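Local coordinates for protein beta-catenin homolog sys-1 (Caenorhabditis elegans, PDB 3C2G) that acts as a beta-catenin-type transcription coregulator in the Wnt asymmetry pathway, binding the TCF factor POP-1 directly and switching target genes on or off, at residues 359-364 and 409-414; 367-372 and 429-434; 374-379 and 437-442; 403-408 and 465-470. All coordinates share one frame; numbering follows the deposited sequence.

Contact 1. Residues 359-364 and 409-414; sequences VKDIAI and LMMWIP
Met-411, a selenomethionine, reaches from the turn after helix 388-409 to helix 357-365, where it meets Lys-360, Asp-361 and Ile-364. The chain runs out extended to SE and bends at its last torsion (chi3 58°). Met-411 SE lies 4.2 Å from Ile-364 CD1, and the turned-back Met-411 CE comes to 4.3 Å from Asp-361 OD1. Higher up the same chain, Met-411 CG faces Lys-360 CE at 4.2 Å. These are loose van der Waals distances, and no hydrogen bond joins the two segments.

Ile-364 is the second bridge. Its CG1 branch stands anti to the carbonyl carbon (chi1 -75°), which sends CD1 toward the six-membered ring of Trp-412. Ile-364 CD1 is 4.1 Å from Trp-412 CZ2 and approaches the indole obliquely. Met-411 CB lies 3.8 Å above the plane of the Trp-412 indole, toward the rim. Glu-427 and Val-431 of helix 425-432 also touch the indole.

Lys-360 continues past Met-411. Its NZ forms a salt bridge with an acidic side chain of the bound peptide and a weak hydrogen bond to Asn-407 O. The packing thus borders the peptide-binding groove, consistent with the basic groove of beta-catenin armadillo domains.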
# COMPACT_ATOMS: atom_id res chain seq x y z
N VAL A 359 -11.56 20.68 4.31
CA VAL A 359 -11.52 19.56 3.35
C VAL A 359 -12.87 18.84 3.28
O VAL A 359 -13.35 18.50 2.20
CB VAL A 359 -10.35 18.56 3.64
CG1 VAL A 359 -10.44 17.36 2.74
CG2 VAL A 359 -9.00 19.24 3.47
N LYS A 360 -13.48 18.60 4.44
CA LYS A 360 -14.86 18.13 4.49
C LYS A 360 -15.78 19.04 3.67
O LYS A 360 -16.65 18.57 2.92
CB LYS A 360 -15.34 18.06 5.94
CG LYS A 360 -14.95 16.79 6.65
CD LYS A 360 -14.33 17.06 7.99
CE LYS A 360 -15.07 16.31 9.05
NZ LYS A 360 -14.20 15.75 10.13
N ASP A 361 -15.57 20.36 3.79
CA ASP A 361 -16.42 21.31 3.07
C ASP A 361 -16.27 21.15 1.57
O ASP A 361 -17.27 21.13 0.83
CB ASP A 361 -16.15 22.76 3.50
CG ASP A 361 -16.64 23.07 4.92
OD1 ASP A 361 -17.58 22.39 5.41
OD2 ASP A 361 -16.10 24.00 5.55
N ILE A 362 -15.03 21.01 1.10
CA ILE A 362 -14.80 20.79 -0.33
C ILE A 362 -15.55 19.53 -0.79
O ILE A 362 -16.32 19.57 -1.74
CB ILE A 362 -13.29 20.72 -0.65
CG1 ILE A 362 -12.67 22.11 -0.44
CG2 ILE A 362 -13.06 20.22 -2.08
CD1 ILE A 362 -11.19 22.11 -0.10
N ALA A 363 -15.33 18.44 -0.07
CA ALA A 363 -15.99 17.19 -0.38
C ALA A 363 -17.53 17.33 -0.48
O ALA A 363 -18.14 16.91 -1.47
CB ALA A 363 -15.59 16.14 0.63
N ILE A 364 -18.14 17.95 0.52
CA ILE A 364 -19.60 18.14 0.52
C ILE A 364 -20.10 18.91 -0.71
O ILE A 364 -21.09 18.52 -1.32
CB ILE A 364 -20.09 18.79 1.83
CG1 ILE A 364 -20.05 17.76 2.96
CG2 ILE A 364 -21.49 19.38 1.70
CD1 ILE A 364 -19.95 18.40 4.31
N LEU A 409 -20.20 12.95 9.86
CA LEU A 409 -21.34 13.08 10.77
C LEU A 409 -20.99 13.73 12.11
O LEU A 409 -21.86 14.26 12.78
CB LEU A 409 -22.06 11.74 10.97
CG LEU A 409 -22.72 11.13 9.72
CD1 LEU A 409 -23.16 9.68 9.93
CD2 LEU A 409 -23.88 11.98 9.23
N MSE A 410 -19.71 13.71 12.47
CA MSE A 410 -19.22 14.36 13.68
C MSE A 410 -19.63 15.83 13.75
O MSE A 410 -20.13 16.29 14.78
CB MSE A 410 -17.70 14.25 13.76
CG MSE A 410 -17.18 12.84 13.56
SE MSE A 410 -17.05 11.77 15.20
CE MSE A 410 -18.80 12.08 16.05
N MSE A 411 -19.42 16.55 12.65
CA MSE A 411 -19.80 17.96 12.51
C MSE A 411 -21.14 18.32 13.16
O MSE A 411 -21.26 19.35 13.80
CB MSE A 411 -19.89 18.34 11.03
CG MSE A 411 -18.57 18.33 10.27
SE MSE A 411 -18.87 18.51 8.33
CE MSE A 411 -19.86 20.21 8.29
N TRP A 412 -22.13 17.46 12.98
CA TRP A 412 -23.52 17.84 13.21
C TRP A 412 -24.15 17.27 14.46
O TRP A 412 -25.33 17.51 14.72
CB TRP A 412 -24.35 17.46 12.00
CG TRP A 412 -23.85 18.08 10.76
CD1 TRP A 412 -23.66 19.40 10.54
CD2 TRP A 412 -23.46 17.41 9.57
NE1 TRP A 412 -23.18 19.60 9.28
CE2 TRP A 412 -23.05 18.39 8.65
CE3 TRP A 412 -23.42 16.06 9.17
CZ2 TRP A 412 -22.60 18.09 7.37
CZ3 TRP A 412 -22.99 15.76 7.89
CH2 TRP A 412 -22.58 16.77 7.01
N ILE A 413 -23.38 16.51 15.22
CA ILE A 413 -23.88 15.94 16.46
C ILE A 413 -23.50 16.88 17.61
O ILE A 413 -22.33 17.24 17.75
CB ILE A 413 -23.40 14.50 16.67
CG1 ILE A 413 -23.85 13.63 15.48
CG2 ILE A 413 -23.96 13.92 17.96
CD1 ILE A 413 -23.11 12.34 15.32
N PRO A 414 -24.51 17.31 18.40
CA PRO A 414 -24.35 18.25 19.51
C PRO A 414 -23.23 17.86 20.47
O PRO A 414 -23.33 16.85 21.16
CB PRO A 414 -25.71 18.17 20.23
CG PRO A 414 -26.42 16.98 19.64
CD PRO A 414 -25.92 16.91 18.25

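Contact 2. Residues 367-372 and 429-434; sequences NAIFLL and QQVCKF
Phe-370 and Gln-430 bring the two backbones closest, with CA atoms 5.2 Å apart, where the first turns of helix 368-377 meet the last part of helix 425-432. Gln-430 fills this narrow gap. Its chain is extended beyond CG, and Gln-430 CB packs on Ile-369 CB at 3.6 Å. The amide then reaches the amino end of the facing helix. Phe-370 N donates to Gln-430 OE1 at 3.1 Å, nearly straight (161°), in the carbonyl plane and on a lone pair. The other end of the amide, NE2, has weak bonds to Asn-426 OD1 and Ile-364 O. Both ends are therefore held, which should fix the amide's rotation in this buried place.

The Phe-370 ring takes contacts on a face and at an edge. Lys-433 CD sits over one face, 3.8 Å from the centroid, in a CH-pi contact. Gln-430 CG lies at the edge, 3.8 Å from Phe-370 CD1. Lys-433 bends on past the ring, and its NZ pairs with Glu-436 in a salt bridge.

Phe-434 turns a ring edge to Leu-372, with Phe-434 CZ 4.0 Å from Leu-372 CB. Phe-434 CE2 makes apolar contact with Ile-369 CG2 at 3.9 Å. Helix 388-409 closes the apolar side of this all-helical layer: Phe-408 touches Ile-369, Thr-404 touches Leu-372, and Leu-405 touches Phe-434.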
# COMPACT_ATOMS: atom_id res chain seq x y z
N ASN A 367 -20.47 16.82 -3.62
CA ASN A 367 -21.41 15.71 -3.43
C ASN A 367 -20.77 14.42 -2.92
O ASN A 367 -21.25 13.34 -3.22
CB ASN A 367 -22.21 15.44 -4.71
CG ASN A 367 -23.49 16.28 -4.80
OD1 ASN A 367 -23.65 17.28 -4.09
ND2 ASN A 367 -24.40 15.87 -5.68
N ALA A 368 -19.69 14.54 -2.16
CA ALA A 368 -18.99 13.36 -1.68
C ALA A 368 -19.94 12.38 -0.98
O ALA A 368 -19.86 11.18 -1.20
CB ALA A 368 -17.84 13.75 -0.76
N ILE A 369 -20.85 12.90 -0.16
CA ILE A 369 -21.75 12.02 0.60
C ILE A 369 -22.69 11.26 -0.32
O ILE A 369 -22.86 10.05 -0.18
CB ILE A 369 -22.51 12.77 1.74
CG1 ILE A 369 -21.50 13.31 2.75
CG2 ILE A 369 -23.47 11.82 2.44
CD1 ILE A 369 -21.99 14.49 3.57
N PHE A 370 -23.28 11.95 -1.29
CA PHE A 370 -24.06 11.27 -2.31
C PHE A 370 -23.26 10.13 -2.96
O PHE A 370 -23.79 9.03 -3.17
CB PHE A 370 -24.50 12.26 -3.38
CG PHE A 370 -25.92 12.11 -3.80
CD1 PHE A 370 -26.89 13.00 -3.35
CD2 PHE A 370 -26.31 11.05 -4.63
CE1 PHE A 370 -28.22 12.87 -3.72
CE2 PHE A 370 -27.64 10.89 -5.02
CZ PHE A 370 -28.60 11.81 -4.56
N LEU A 371 -22.00 10.39 -3.27
CA LEU A 371 -21.17 9.42 -3.96
C LEU A 371 -20.92 8.17 -3.14
O LEU A 371 -20.95 7.06 -3.67
CB LEU A 371 -19.85 10.04 -4.41
CG LEU A 371 -18.87 9.10 -5.12
CD1 LEU A 371 -19.48 8.58 -6.41
CD2 LEU A 371 -17.57 9.80 -5.39
N LEU A 372 -20.68 8.35 -1.84
CA LEU A 372 -20.58 7.22 -0.92
C LEU A 372 -21.81 6.32 -1.00
O LEU A 372 -21.70 5.10 -0.97
CB LEU A 372 -20.41 7.68 0.52
CG LEU A 372 -19.27 8.64 0.83
CD1 LEU A 372 -19.36 9.06 2.28
CD2 LEU A 372 -17.91 8.01 0.50
N GLN A 429 -29.86 16.46 2.51
CA GLN A 429 -30.41 15.47 1.57
C GLN A 429 -29.42 14.33 1.29
O GLN A 429 -29.82 13.18 1.10
CB GLN A 429 -30.96 16.09 0.27
CG GLN A 429 -29.97 16.85 -0.62
CD GLN A 429 -30.42 16.94 -2.09
OE1 GLN A 429 -31.57 17.30 -2.40
NE2 GLN A 429 -29.51 16.61 -3.00
N GLN A 430 -28.13 14.64 1.31
CA GLN A 430 -27.10 13.62 1.12
C GLN A 430 -27.09 12.64 2.30
O GLN A 430 -27.21 11.43 2.12
CB GLN A 430 -25.72 14.27 0.90
CG GLN A 430 -25.54 15.04 -0.43
CD GLN A 430 -24.15 15.68 -0.57
OE1 GLN A 430 -23.14 14.98 -0.71
NE2 GLN A 430 -24.10 17.00 -0.51
N VAL A 431 -27.00 13.17 3.52
CA VAL A 431 -26.98 12.31 4.70
C VAL A 431 -28.26 11.47 4.84
O VAL A 431 -28.20 10.32 5.27
CB VAL A 431 -26.71 13.13 5.96
CG1 VAL A 431 -26.86 12.28 7.21
CG2 VAL A 431 -25.31 13.74 5.89
N CYS A 432 -29.41 12.03 4.46
CA CYS A 432 -30.69 11.35 4.68
C CYS A 432 -30.92 10.19 3.73
O CYS A 432 -31.73 9.31 4.00
CB CYS A 432 -31.86 12.34 4.57
SG CYS A 432 -32.00 13.43 6.01
N LYS A 433 -30.21 10.19 2.62
CA LYS A 433 -30.20 9.03 1.73
C LYS A 433 -29.81 7.74 2.47
O LYS A 433 -30.29 6.66 2.12
CB LYS A 433 -29.26 9.26 0.56
CG LYS A 433 -29.80 10.21 -0.49
CD LYS A 433 -29.30 9.82 -1.87
CE LYS A 433 -30.16 8.73 -2.50
NZ LYS A 433 -31.48 9.27 -2.96
N PHE A 434 -28.97 7.86 3.50
CA PHE A 434 -28.51 6.70 4.25
C PHE A 434 -29.56 6.02 5.13
O PHE A 434 -29.31 4.92 5.64
CB PHE A 434 -27.22 6.99 5.04
CG PHE A 434 -25.98 6.93 4.18
CD1 PHE A 434 -25.28 5.73 4.04
CD2 PHE A 434 -25.52 8.05 3.50
CE1 PHE A 434 -24.13 5.67 3.23
CE2 PHE A 434 -24.37 7.99 2.70
CZ PHE A 434 -23.67 6.80 2.57

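Contact 3. Residues 374-379 and 437-442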
# COMPACT_ATOMS: atom_id res chain seq x y z
N THR A 374 -23.86 5.95 -3.54
CA THR A 374 -23.84 5.28 -4.83
C THR A 374 -22.83 4.11 -4.85
O THR A 374 -23.12 3.06 -5.40
CB THR A 374 -23.52 6.29 -5.94
OG1 THR A 374 -24.45 7.38 -5.87
CG2 THR A 374 -23.58 5.66 -7.33
N ILE A 375 -21.66 4.30 -4.25
CA ILE A 375 -20.64 3.25 -4.26
C ILE A 375 -21.07 2.04 -3.45
O ILE A 375 -20.92 0.92 -3.91
CB ILE A 375 -19.27 3.77 -3.79
CG1 ILE A 375 -18.71 4.74 -4.81
CG2 ILE A 375 -18.29 2.64 -3.65
CD1 ILE A 375 -17.88 5.81 -4.17
N ILE A 376 -21.61 2.27 -2.27
CA ILE A 376 -22.09 1.17 -1.44
C ILE A 376 -23.22 0.40 -2.15
O ILE A 376 -23.20 -0.82 -2.18
CB ILE A 376 -22.53 1.68 -0.06
CG1 ILE A 376 -21.31 2.17 0.72
CG2 ILE A 376 -23.24 0.59 0.73
CD1 ILE A 376 -21.65 3.09 1.85
N SER A 377 -24.16 1.14 -2.76
CA SER A 377 -25.36 0.57 -3.40
C SER A 377 -25.13 -0.32 -4.62
O SER A 377 -25.99 -1.13 -4.95
CB SER A 377 -26.32 1.68 -3.83
OG SER A 377 -26.80 2.37 -2.70
N LYS A 378 -24.00 -0.14 -5.29
CA LYS A 378 -23.74 -0.82 -6.55
C LYS A 378 -23.36 -2.29 -6.38
O LYS A 378 -23.44 -3.07 -7.32
CB LYS A 378 -22.68 -0.08 -7.37
CG LYS A 378 -21.26 -0.29 -6.87
CD LYS A 378 -20.31 0.80 -7.35
CE LYS A 378 -19.46 0.33 -8.52
NZ LYS A 378 -18.58 1.44 -8.98
N TYR A 379 -22.95 -2.68 -5.17
CA TYR A 379 -22.46 -4.05 -4.94
C TYR A 379 -23.54 -4.98 -4.43
O TYR A 379 -24.43 -4.56 -3.69
CB TYR A 379 -21.28 -4.06 -3.97
CG TYR A 379 -20.07 -3.35 -4.50
CD1 TYR A 379 -19.32 -3.90 -5.54
CD2 TYR A 379 -19.69 -2.11 -3.98
CE1 TYR A 379 -18.22 -3.24 -6.04
CE2 TYR A 379 -18.59 -1.45 -4.48
CZ TYR A 379 -17.86 -2.01 -5.51
OH TYR A 379 -16.77 -1.36 -6.00
N ILE A 437 -34.57 2.77 2.45
CA ILE A 437 -34.70 1.34 2.82
C ILE A 437 -33.72 0.41 2.10
O ILE A 437 -33.31 -0.59 2.67
CB ILE A 437 -36.13 0.79 2.66
CG1 ILE A 437 -36.66 1.01 1.25
CG2 ILE A 437 -37.05 1.38 3.71
CD1 ILE A 437 -37.70 0.01 0.87
N ASP A 438 -33.36 0.75 0.87
CA ASP A 438 -32.46 -0.11 0.12
C ASP A 438 -31.07 -0.22 0.75
O ASP A 438 -30.55 -1.32 0.87
CB ASP A 438 -32.38 0.34 -1.34
CG ASP A 438 -31.86 -0.76 -2.27
OD1 ASP A 438 -31.78 -1.96 -1.86
OD2 ASP A 438 -31.54 -0.43 -3.43
N ILE A 439 -30.48 0.90 1.15
CA ILE A 439 -29.16 0.85 1.76
C ILE A 439 -29.18 0.30 3.19
O ILE A 439 -28.24 -0.40 3.61
CB ILE A 439 -28.40 2.20 1.66
CG1 ILE A 439 -26.88 1.95 1.74
CG2 ILE A 439 -28.88 3.19 2.71
CD1 ILE A 439 -26.04 3.10 1.30
N LEU A 440 -30.26 0.57 3.92
CA LEU A 440 -30.44 -0.06 5.24
C LEU A 440 -30.45 -1.57 5.12
O LEU A 440 -29.80 -2.26 5.90
CB LEU A 440 -31.72 0.42 5.93
CG LEU A 440 -31.70 1.80 6.59
CD1 LEU A 440 -33.04 2.08 7.25
CD2 LEU A 440 -30.58 1.96 7.61
N LYS A 441 -31.18 -2.09 4.14
CA LYS A 441 -31.26 -3.52 3.94
C LYS A 441 -29.87 -4.10 3.66
O LYS A 441 -29.49 -5.09 4.28
CB LYS A 441 -32.22 -3.88 2.81
CG LYS A 441 -33.69 -3.92 3.22
CD LYS A 441 -34.56 -4.26 2.01
CE LYS A 441 -36.03 -3.92 2.26
NZ LYS A 441 -36.96 -4.92 1.63
N LYS A 442 -29.12 -3.46 2.77
CA LYS A 442 -27.79 -3.90 2.40
C LYS A 442 -26.81 -3.82 3.57
O LYS A 442 -25.99 -4.73 3.77
CB LYS A 442 -27.27 -3.10 1.20
CG LYS A 442 -28.05 -3.42 -0.07
CD LYS A 442 -27.55 -2.68 -1.30
CE LYS A 442 -28.04 -3.41 -2.55
NZ LYS A 442 -27.40 -2.91 -3.79
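Lys-442 NZ donates to the backbone carbonyl of Ser-377 near the carboxyl end of helix 368-377. Lys-442 NZ lies 2.5 Å from Ser-377 O, a value too short to trust exactly. A second, weak bond runs from Lys-442 NZ to Tyr-379 O at 3.4 Å. The amine therefore bridges two backbone carbonyls. A positive charge here is probably favoured by the partial negative charge at the helix's carboxyl end. An extended lysine chain makes the reach possible, with CG anti to the carbonyl carbon (chi1 -68°).

Next to this polar clasp lies a small apolar patch. Ile-439 CD1 packs on Ile-376 CG2 at 3.8 Å, the two side chains crossing at about a right angle. Ile-439 has CG1 anti to the backbone N (chi1 -156°), which points CD1 at the facing helix. Ser-377 OG stands 4.1 Å from the same Ile-439 CD1, and is hydrogen-bonded to His-373 O in its own helix.

Phe-434 touches both isoleucines, and Cys-401 of helix 388-409 touches Ile-376. Helices 368-377 and 437-448 pack against each other here, as in the layered helix packing of an armadillo-repeat superhelix.

Contact 4. Residues 403-408 and 465-470; sequences RTLNNF and LRSFIL
Asn-406 and Ser-467 form the tight centre of this contact between two helices running in the same general direction, their short segments 28° apart with axes 9.5 Å from each other at closest approach. Asn-406 CA and Ser-467 CA are 6.0 Å apart. Ser-467 OG donates to Asn-406 OD1 at 2.7 Å, with the hydroxyl tilted 18° from the carbonyl plane. Asn-406 keeps CG anti to its carbonyl carbon (chi1 -64°), and this aims the amide at the facing helix. Ser-467 OG also has a weak bond to Thr-463 O, one turn back in its own helix.

Apolar packing adds to the polar pair. Leu-470 CD1 presses on Asn-406 CB at 3.7 Å, the two side chains crossing at about a right angle. Leu-405 packs loosely, with its CD2 4.4 Å from Ser-467 OG.

The solvent side is at Arg-466, which is partly exposed and shares little surface with the facing helix. Its aliphatic stem does the touching: Arg-466 CB lies 3.7 Å from Asn-406 ND2. The chain bends at chi2, and its guanidinium plane is turned steeply against the amide. The Arg-466 side chain touches Arg-524 of helix 515-535.

The chemistry is that of a buried polar pair set among leucines. One directed bond between short side chains probably favours this alignment of the helices, while the hydrocarbon around it supplies general packing.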
# COMPACT_ATOMS: atom_id res chain seq x y z
N ARG A 403 -16.51 4.72 6.77
CA ARG A 403 -15.53 5.46 7.58
C ARG A 403 -15.49 6.93 7.13
O ARG A 403 -15.36 7.84 7.94
CB ARG A 403 -14.15 4.80 7.49
CG ARG A 403 -13.37 4.84 8.79
CD ARG A 403 -12.01 4.07 8.73
NE ARG A 403 -11.32 4.27 7.45
CZ ARG A 403 -11.17 3.31 6.54
NH1 ARG A 403 -11.62 2.08 6.79
NH2 ARG A 403 -10.56 3.59 5.39
N THR A 404 -15.63 7.18 5.84
CA THR A 404 -15.70 8.54 5.35
C THR A 404 -16.98 9.21 5.85
O THR A 404 -16.94 10.36 6.30
CB THR A 404 -15.65 8.61 3.83
OG1 THR A 404 -14.52 7.86 3.37
CG2 THR A 404 -15.56 10.06 3.35
N LEU A 405 -18.10 8.49 5.78
CA LEU A 405 -19.38 8.98 6.29
C LEU A 405 -19.25 9.42 7.74
O LEU A 405 -19.69 10.50 8.09
CB LEU A 405 -20.50 7.94 6.15
CG LEU A 405 -21.92 8.35 6.63
CD1 LEU A 405 -22.43 9.55 5.87
CD2 LEU A 405 -22.93 7.20 6.52
N ASN A 406 -18.63 8.58 8.55
CA ASN A 406 -18.51 8.80 9.98
C ASN A 406 -17.67 10.02 10.32
O ASN A 406 -17.98 10.74 11.27
CB ASN A 406 -17.97 7.55 10.67
CG ASN A 406 -18.92 6.35 10.55
OD1 ASN A 406 -20.06 6.47 10.09
ND2 ASN A 406 -18.44 5.18 10.97
N ASN A 407 -16.63 10.27 9.52
CA ASN A 407 -15.84 11.50 9.65
C ASN A 407 -16.63 12.78 9.34
O ASN A 407 -16.31 13.83 9.86
CB ASN A 407 -14.56 11.43 8.82
CG ASN A 407 -13.57 10.41 9.37
OD1 ASN A 407 -13.62 10.06 10.56
ND2 ASN A 407 -12.67 9.92 8.51
N PHE A 408 -17.66 12.67 8.50
CA PHE A 408 -18.58 13.78 8.24
C PHE A 408 -19.57 14.02 9.39
O PHE A 408 -19.76 15.14 9.82
CB PHE A 408 -19.39 13.56 6.96
CG PHE A 408 -18.62 13.73 5.71
CD1 PHE A 408 -17.89 14.88 5.47
CD2 PHE A 408 -18.65 12.74 4.73
CE1 PHE A 408 -17.17 15.03 4.29
CE2 PHE A 408 -17.93 12.88 3.55
CZ PHE A 408 -17.19 14.03 3.33
N LEU A 465 -21.77 -0.51 12.79
CA LEU A 465 -22.45 -0.20 14.03
C LEU A 465 -22.25 1.27 14.34
O LEU A 465 -23.18 1.97 14.76
CB LEU A 465 -21.95 -1.06 15.19
CG LEU A 465 -22.19 -2.56 15.08
CD1 LEU A 465 -21.56 -3.29 16.27
CD2 LEU A 465 -23.68 -2.88 14.96
N ARG A 466 -21.02 1.74 14.11
CA ARG A 466 -20.67 3.12 14.35
C ARG A 466 -21.50 4.06 13.46
O ARG A 466 -22.01 5.08 13.92
CB ARG A 466 -19.17 3.33 14.12
CG ARG A 466 -18.51 4.14 15.21
CD ARG A 466 -18.49 5.59 14.89
NE ARG A 466 -18.49 6.40 16.11
CZ ARG A 466 -17.52 7.24 16.45
NH1 ARG A 466 -16.46 7.36 15.65
NH2 ARG A 466 -17.61 7.95 17.56
N SER A 467 -21.64 3.71 12.19
CA SER A 467 -22.45 4.49 11.27
C SER A 467 -23.89 4.68 11.78
O SER A 467 -24.41 5.79 11.72
CB SER A 467 -22.45 3.86 9.87
OG SER A 467 -21.24 4.17 9.21
N PHE A 468 -24.50 3.60 12.27
CA PHE A 468 -25.85 3.65 12.80
C PHE A 468 -25.91 4.51 14.06
O PHE A 468 -26.81 5.32 14.21
CB PHE A 468 -26.38 2.25 13.09
CG PHE A 468 -26.80 1.50 11.86
CD1 PHE A 468 -27.77 2.03 11.02
CD2 PHE A 468 -26.24 0.27 11.55
CE1 PHE A 468 -28.16 1.33 9.87
CE2 PHE A 468 -26.63 -0.43 10.39
CZ PHE A 468 -27.58 0.10 9.56
N ILE A 469 -24.93 4.33 14.94
CA ILE A 469 -24.80 5.17 16.12
C ILE A 469 -24.84 6.65 15.72
O ILE A 469 -25.68 7.40 16.22
CB ILE A 469 -23.52 4.86 16.90
CG1 ILE A 469 -23.64 3.49 17.58
CG2 ILE A 469 -23.24 5.94 17.95
CD1 ILE A 469 -22.31 2.91 18.05
N LEU A 470 -23.96 7.05 14.82
CA LEU A 470 -23.86 8.46 14.43
C LEU A 470 -25.08 8.97 13.66
O LEU A 470 -25.53 10.09 13.89
CB LEU A 470 -22.59 8.71 13.64
CG LEU A 470 -21.28 8.42 14.38
CD1 LEU A 470 -20.07 8.66 13.47
CD2 LEU A 470 -21.18 9.23 15.67

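How the contacts relate
All four contacts lie on the same side of the chain's centre and join helices, and one loop, that are 45 to 58 residues apart in the chain. Contacts 1, 2 and 4 are tightly clustered, with centres 11 to 12 Å apart. Contacts 2 and 4 each touch the other three. Contact 3 is centred 12 Å from contact 2 and 15 Å from contact 4, but 21 Å from contact 1, which it does not touch. Leu-409 CD2 of contact 1 lies 3.6 Å from Val-431 CG1 of contact 2. Leu-440 CD2 of contact 3 lies 3.4 Å from Phe-468 CE1 of contact 4. The bound peptide reaches contacts 1 and 4; in contact 4, Asn-407 OD1 hydrogen-bonds its backbone.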